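Local coordinates for protein 2-dehydropantoate 2-reductase (Bacillus subtilis, PDB 3EGO) that probably catalyses the NADPH-dependent reduction of 2-dehydropantoate (ketopantoate) to (R)-pantoate, a step in the biosynthesis of pantothenate, at residues Gly140-Ser145 and Ser164-Tyr169; Val119-His124 and Tyr175-Gly180. One frame throughout, in Å; residues are numbered along the deposited sequence.

Interaction 1 of 2, residues Gly140-Ser145 and Ser164-Tyr169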
loop_
_atom_site.group_PDB
_atom_site.type_symbol
_atom_site.label_atom_id
_atom_site.label_comp_id
_atom_site.label_asym_id
_atom_site.label_seq_id
_atom_site.Cartn_x
_atom_site.Cartn_y
_atom_site.Cartn_z
ATOM N N GLY A 140 -32.003 -0.975 5.590
ATOM C CA GLY A 140 -31.839 0.221 4.769
ATOM C C GLY A 140 -32.967 0.364 3.773
ATOM O O GLY A 140 -34.160 0.176 4.097
ATOM N N ALA A 141 -32.586 0.630 2.531
ATOM C CA ALA A 141 -33.530 0.861 1.445
ATOM C C ALA A 141 -32.798 0.645 0.141
ATOM O O ALA A 141 -31.570 0.564 0.134
ATOM C CB ALA A 141 -34.030 2.319 1.508
ATOM N N ILE A 142 -33.546 0.552 -0.948
ATOM C CA ILE A 142 -32.993 0.654 -2.282
ATOM C C ILE A 142 -33.520 1.937 -2.871
ATOM O O ILE A 142 -34.696 2.273 -2.693
ATOM C CB ILE A 142 -33.392 -0.534 -3.157
ATOM C CG1 ILE A 142 -32.611 -1.790 -2.693
ATOM C CG2 ILE A 142 -33.124 -0.249 -4.668
ATOM C CD1 ILE A 142 -33.054 -3.120 -3.487
ATOM N N LYS A 143 -32.652 2.677 -3.544
ATOM C CA LYS A 143 -33.077 3.885 -4.271
ATOM C C LYS A 143 -32.714 3.742 -5.735
ATOM O O LYS A 143 -31.632 3.263 -6.093
ATOM C CB LYS A 143 -32.411 5.132 -3.657
ATOM C CG LYS A 143 -32.858 5.429 -2.219
ATOM C CD LYS A 143 -31.996 6.489 -1.577
ATOM C CE LYS A 143 -32.649 7.077 -0.315
ATOM N NZ LYS A 143 -31.618 7.479 0.675
ATOM N N TRP A 144 -33.620 4.129 -6.616
ATOM C CA TRP A 144 -33.380 3.917 -8.036
ATOM C C TRP A 144 -33.810 5.151 -8.848
ATOM O O TRP A 144 -34.574 5.987 -8.345
ATOM C CB TRP A 144 -34.115 2.679 -8.557
ATOM C CG TRP A 144 -35.578 2.817 -8.425
ATOM C CD1 TRP A 144 -36.328 2.652 -7.284
ATOM C CD2 TRP A 144 -36.489 3.180 -9.467
ATOM N NE1 TRP A 144 -37.657 2.903 -7.561
ATOM C CE2 TRP A 144 -37.786 3.210 -8.899
ATOM C CE3 TRP A 144 -36.328 3.478 -10.833
ATOM C CZ2 TRP A 144 -38.945 3.572 -9.652
ATOM C CZ3 TRP A 144 -37.478 3.821 -11.594
ATOM C CH2 TRP A 144 -38.770 3.862 -10.988
ATOM N N SER A 145 -33.311 5.232 -10.085
ATOM C CA SER A 145 -33.603 6.336 -11.010
ATOM C C SER A 145 -33.683 5.757 -12.396
ATOM O O SER A 145 -33.128 4.677 -12.631
ATOM C CB SER A 145 -32.461 7.335 -11.001
ATOM O OG SER A 145 -32.227 7.816 -9.693
ATOM N N SER A 164 -42.147 -3.889 4.740
ATOM C CA SER A 164 -41.770 -2.679 5.438
ATOM C C SER A 164 -40.262 -2.553 5.528
ATOM O O SER A 164 -39.725 -1.447 5.561
ATOM C CB SER A 164 -42.373 -2.683 6.846
ATOM O OG SER A 164 -43.785 -2.698 6.746
ATOM N N ASP A 165 -39.558 -3.691 5.562
ATOM C CA ASP A 165 -38.113 -3.636 5.809
ATOM C C ASP A 165 -37.304 -3.624 4.534
ATOM O O ASP A 165 -36.072 -3.577 4.610
ATOM C CB ASP A 165 -37.627 -4.799 6.686
ATOM C CG ASP A 165 -38.149 -4.735 8.120
ATOM O OD1 ASP A 165 -38.199 -3.642 8.717
ATOM O OD2 ASP A 165 -38.429 -5.808 8.656
ATOM N N PHE A 166 -38.009 -3.622 3.393
ATOM C CA PHE A 166 -37.439 -3.583 2.071
ATOM C C PHE A 166 -38.016 -2.384 1.310
ATOM O O PHE A 166 -38.559 -2.557 0.271
ATOM C CB PHE A 166 -37.744 -4.890 1.281
ATOM C CG PHE A 166 -36.776 -5.167 0.138
ATOM C CD1 PHE A 166 -35.402 -5.421 0.379
ATOM C CD2 PHE A 166 -37.238 -5.164 -1.191
ATOM C CE1 PHE A 166 -34.505 -5.671 -0.723
ATOM C CE2 PHE A 166 -36.372 -5.421 -2.272
ATOM C CZ PHE A 166 -34.996 -5.661 -2.035
ATOM N N PRO A 167 -37.958 -1.171 1.885
ATOM C CA PRO A 167 -38.533 -0.058 1.107
ATOM C C PRO A 167 -37.739 0.278 -0.151
ATOM O O PRO A 167 -36.498 0.098 -0.200
ATOM C CB PRO A 167 -38.481 1.124 2.098
ATOM C CG PRO A 167 -37.351 0.783 2.977
ATOM C CD PRO A 167 -37.457 -0.713 3.189
ATOM N N ILE A 168 -38.437 0.808 -1.148
ATOM C CA ILE A 168 -37.811 1.159 -2.393
ATOM C C ILE A 168 -38.282 2.558 -2.798
ATOM O O ILE A 168 -39.504 2.822 -2.792
ATOM C CB ILE A 168 -38.151 0.116 -3.483
ATOM C CG1 ILE A 168 -37.538 -1.241 -3.080
ATOM C CG2 ILE A 168 -37.534 0.523 -4.794
ATOM C CD1 ILE A 168 -37.940 -2.435 -4.026
ATOM N N TYR A 169 -37.323 3.463 -3.083
ATOM C CA TYR A 169 -37.639 4.883 -3.317
ATOM C C TYR A 169 -37.116 5.299 -4.665
ATOM O O TYR A 169 -36.003 4.913 -5.038
ATOM C CB TYR A 169 -36.972 5.751 -2.247
ATOM C CG TYR A 169 -37.396 5.373 -0.881
ATOM C CD1 TYR A 169 -38.751 5.424 -0.514
ATOM C CD2 TYR A 169 -36.464 4.964 0.067
ATOM C CE1 TYR A 169 -39.162 5.034 0.753
ATOM C CE2 TYR A 169 -36.881 4.597 1.327
ATOM C CZ TYR A 169 -38.228 4.636 1.646
ATOM O OH TYR A 169 -38.609 4.300 2.927
HETATM O O HOH W 1 -35.217 -1.431 5.951
#

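Interaction 2 of 2, residues Val119-His124 and Tyr175-Gly180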
loop_
_atom_site.group_PDB
_atom_site.type_symbol
_atom_site.label_atom_id
_atom_site.label_comp_id
_atom_site.label_asym_id
_atom_site.label_seq_id
_atom_site.Cartn_x
_atom_site.Cartn_y
_atom_site.Cartn_z
ATOM N N VAL A 119 -31.013 2.431 -12.783
ATOM C CA VAL A 119 -29.778 2.411 -12.042
ATOM C C VAL A 119 -30.131 2.728 -10.581
ATOM O O VAL A 119 -31.005 3.542 -10.335
ATOM C CB VAL A 119 -28.917 3.498 -12.772
ATOM C CG1 VAL A 119 -28.694 4.786 -11.993
ATOM C CG2 VAL A 119 -27.765 2.906 -13.671
ATOM N N GLY A 120 -29.488 2.076 -9.610
ATOM C CA GLY A 120 -29.795 2.345 -8.201
ATOM C C GLY A 120 -28.713 1.964 -7.222
ATOM O O GLY A 120 -27.707 1.381 -7.596
ATOM N N ILE A 121 -28.911 2.332 -5.972
ATOM C CA ILE A 121 -27.974 1.984 -4.942
ATOM C C ILE A 121 -28.693 1.226 -3.849
ATOM O O ILE A 121 -29.900 1.396 -3.619
ATOM C CB ILE A 121 -27.291 3.210 -4.341
ATOM C CG1 ILE A 121 -28.328 4.151 -3.722
ATOM C CG2 ILE A 121 -26.453 3.939 -5.432
ATOM C CD1 ILE A 121 -27.657 5.324 -3.012
ATOM N N VAL A 122 -27.931 0.385 -3.179
ATOM C CA VAL A 122 -28.486 -0.448 -2.131
ATOM C C VAL A 122 -27.909 0.060 -0.820
ATOM O O VAL A 122 -26.697 -0.035 -0.607
ATOM C CB VAL A 122 -28.028 -1.894 -2.303
ATOM C CG1 VAL A 122 -28.453 -2.745 -1.092
ATOM C CG2 VAL A 122 -28.552 -2.475 -3.627
ATOM N N GLU A 123 -28.767 0.553 0.064
ATOM C CA GLU A 123 -28.332 1.007 1.383
ATOM C C GLU A 123 -28.568 0.034 2.543
ATOM O O GLU A 123 -28.331 0.366 3.704
ATOM C CB GLU A 123 -29.033 2.325 1.723
ATOM C CG GLU A 123 -28.815 3.404 0.657
ATOM C CD GLU A 123 -29.475 4.751 1.042
ATOM O OE1 GLU A 123 -28.896 5.815 0.705
ATOM O OE2 GLU A 123 -30.567 4.736 1.682
ATOM N N HIS A 124 -29.018 -1.167 2.226
ATOM C CA HIS A 124 -29.164 -2.210 3.228
ATOM C C HIS A 124 -27.812 -2.723 3.579
ATOM O O HIS A 124 -26.900 -2.612 2.771
ATOM C CB HIS A 124 -29.929 -3.368 2.617
ATOM C CG HIS A 124 -31.353 -3.061 2.315
ATOM N ND1 HIS A 124 -32.303 -2.914 3.298
ATOM C CD2 HIS A 124 -31.999 -2.891 1.138
ATOM C CE1 HIS A 124 -33.473 -2.664 2.744
ATOM N NE2 HIS A 124 -33.321 -2.657 1.435
ATOM N N TYR A 175 -27.624 10.708 -11.640
ATOM C CA TYR A 175 -26.212 11.049 -11.511
ATOM C C TYR A 175 -25.897 11.519 -10.111
ATOM O O TYR A 175 -24.894 11.120 -9.508
ATOM C CB TYR A 175 -25.788 12.074 -12.570
ATOM C CG TYR A 175 -24.313 12.411 -12.482
ATOM C CD1 TYR A 175 -23.360 11.637 -13.140
ATOM C CD2 TYR A 175 -23.877 13.491 -11.731
ATOM C CE1 TYR A 175 -21.999 11.951 -13.048
ATOM C CE2 TYR A 175 -22.522 13.813 -11.645
ATOM C CZ TYR A 175 -21.605 13.043 -12.303
ATOM O OH TYR A 175 -20.269 13.372 -12.203
ATOM N N ARG A 176 -26.779 12.330 -9.543
ATOM C CA ARG A 176 -26.627 12.725 -8.163
ATOM C C ARG A 176 -26.700 11.533 -7.199
ATOM O O ARG A 176 -25.948 11.444 -6.189
ATOM C CB ARG A 176 -27.730 13.728 -7.800
ATOM C CG ARG A 176 -27.601 14.225 -6.380
ATOM C CD ARG A 176 -28.627 15.321 -6.080
ATOM N NE ARG A 176 -28.518 16.432 -7.026
ATOM C CZ ARG A 176 -29.386 17.437 -7.110
ATOM N NH1 ARG A 176 -30.446 17.472 -6.306
ATOM N NH2 ARG A 176 -29.199 18.401 -8.006
ATOM N N LEU A 177 -27.640 10.636 -7.482
ATOM C CA LEU A 177 -27.820 9.450 -6.623
ATOM C C LEU A 177 -26.495 8.644 -6.493
ATOM O O LEU A 177 -25.984 8.387 -5.383
ATOM C CB LEU A 177 -28.950 8.574 -7.207
ATOM C CG LEU A 177 -29.259 7.349 -6.323
ATOM C CD1 LEU A 177 -29.500 7.720 -4.861
ATOM C CD2 LEU A 177 -30.433 6.603 -6.905
ATOM N N LEU A 178 -25.970 8.256 -7.630
ATOM C CA LEU A 178 -24.769 7.386 -7.718
ATOM C C LEU A 178 -23.483 8.048 -7.255
ATOM O O LEU A 178 -22.658 7.438 -6.553
ATOM C CB LEU A 178 -24.588 6.835 -9.143
ATOM C CG LEU A 178 -25.687 5.988 -9.814
ATOM C CD1 LEU A 178 -25.162 4.949 -10.780
ATOM C CD2 LEU A 178 -26.595 5.337 -8.841
ATOM N N THR A 179 -23.293 9.305 -7.653
ATOM C CA THR A 179 -22.054 9.991 -7.308
ATOM C C THR A 179 -22.083 10.239 -5.847
ATOM O O THR A 179 -21.063 10.286 -5.214
ATOM C CB THR A 179 -21.893 11.378 -8.015
ATOM O OG1 THR A 179 -23.012 12.227 -7.682
ATOM C CG2 THR A 179 -21.772 11.195 -9.494
ATOM N N GLY A 180 -23.271 10.387 -5.287
ATOM C CA GLY A 180 -23.353 10.711 -3.871
ATOM C C GLY A 180 -22.861 9.569 -3.012
ATOM O O GLY A 180 -22.395 9.757 -1.889
#

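Interaction 1 of 2, residues Gly140-Ser145 and Ser164-Tyr169
The carbonyl O of Ile142 accepts the backbone N-H of Tyr169 at 2.9 Å from N to O, and the CA-H of Ile168 also leans on it, with CA 3.3 Å from that O. Two more backbone bonds continue the ladder. Ile142 N donates to Pro167 O, and Trp144 N donates to Tyr169 O. Ile142 pairs with Ile168 and Lys143 with Tyr169, as neighbours in parallel strands. Strand 168-170 pairs with strand 142-146 in the mixed sheet of the Rossmann-type nucleotide-binding domain. Ahead of the strands, one water donates to both Gly140 O and Asp165 O and bridges the two loops.

The side chains of Ile142 and Ile168 lie on one face of the sheet. There Ile142 CD1 meets the Phe166 ring obliquely, 3.5 Å from CZ. Phe166 also meets the rings of Tyr20 and His124 at small interplanar angles. Ile168 CG2 lies 3.5 Å from Trp144 CD1, and the two side chains cross at about a right angle. Trp144 CG sits between its backbone N and carbonyl carbon (chi1 62°), which swings the indole toward Ile168. Lys143 and Tyr169 occupy the other face. Lys143 CG comes to the edge of the Tyr169 ring, and its NZ forms a salt bridge with Glu123. Ala141 CB approaches the same ring obliquely, 3.7 Å from CE2, and also touches Pro167 CG at 3.9 Å.

Interaction 2 of 2, residues Val119-His124 and Tyr175-Gly180
Strand 119-122 and helix 175-180 run in roughly the same direction, their axes 36° apart and 8.3 Å from each other at closest approach. The close contacts across the gap are between aliphatic side chains. Ile121 meets two successive helix residues, using a different branch for each. Its CD1 lies 3.5 Å from Leu177 CD1, the two side chains crossing at a slant. Its CG2 lies 3.7 Å from Leu178 CD2. With chi1 at 60°, Ile121 CG1 lies between the backbone N and the carbonyl carbon, and the extended chi2 of 175° carries CD1 on to Leu177; CG2 turns to Leu178. The contact joins the sheet of the Rossmann-type domain to helix 174-195, which leads into the helical C-terminal domain. Ile121 also touches Lys181 of this helix, the probable proton donor. Replacing Ile121 by alanine removes both branches, which would probably open a gap beside Leu177 and Leu178 and let the Lys181 side chain move more freely. Two residues earlier in the strand, Val119 CG1 also packs against Leu178, 3.7 Å from its CD1. Ile105 of helix 103-109 touches both Val119 and Leu178.

The centres of the two interactions lie 11 Å apart, and both involve the same mixed sheet. Strands 116-128 and 142-146 are antiparallel neighbours there, joined by probable backbone hydrogen bonds from Glu123 N to Ala141 O and from Ser145 N to Val119 O. Along the chain, interaction 1 is nested inside the loop closed by interaction 2. Strand 168-170 ends the run through the sheet, and helix 174-195 is the next element. Interaction 1 lies within the sheet of the nucleotide-binding domain, while interaction 2 joins that sheet to the first helix of the C-terminal part. The probable NADP-binding residue Val13 is near interaction 1, and the probable substrate-binding Asn100 near interaction 2.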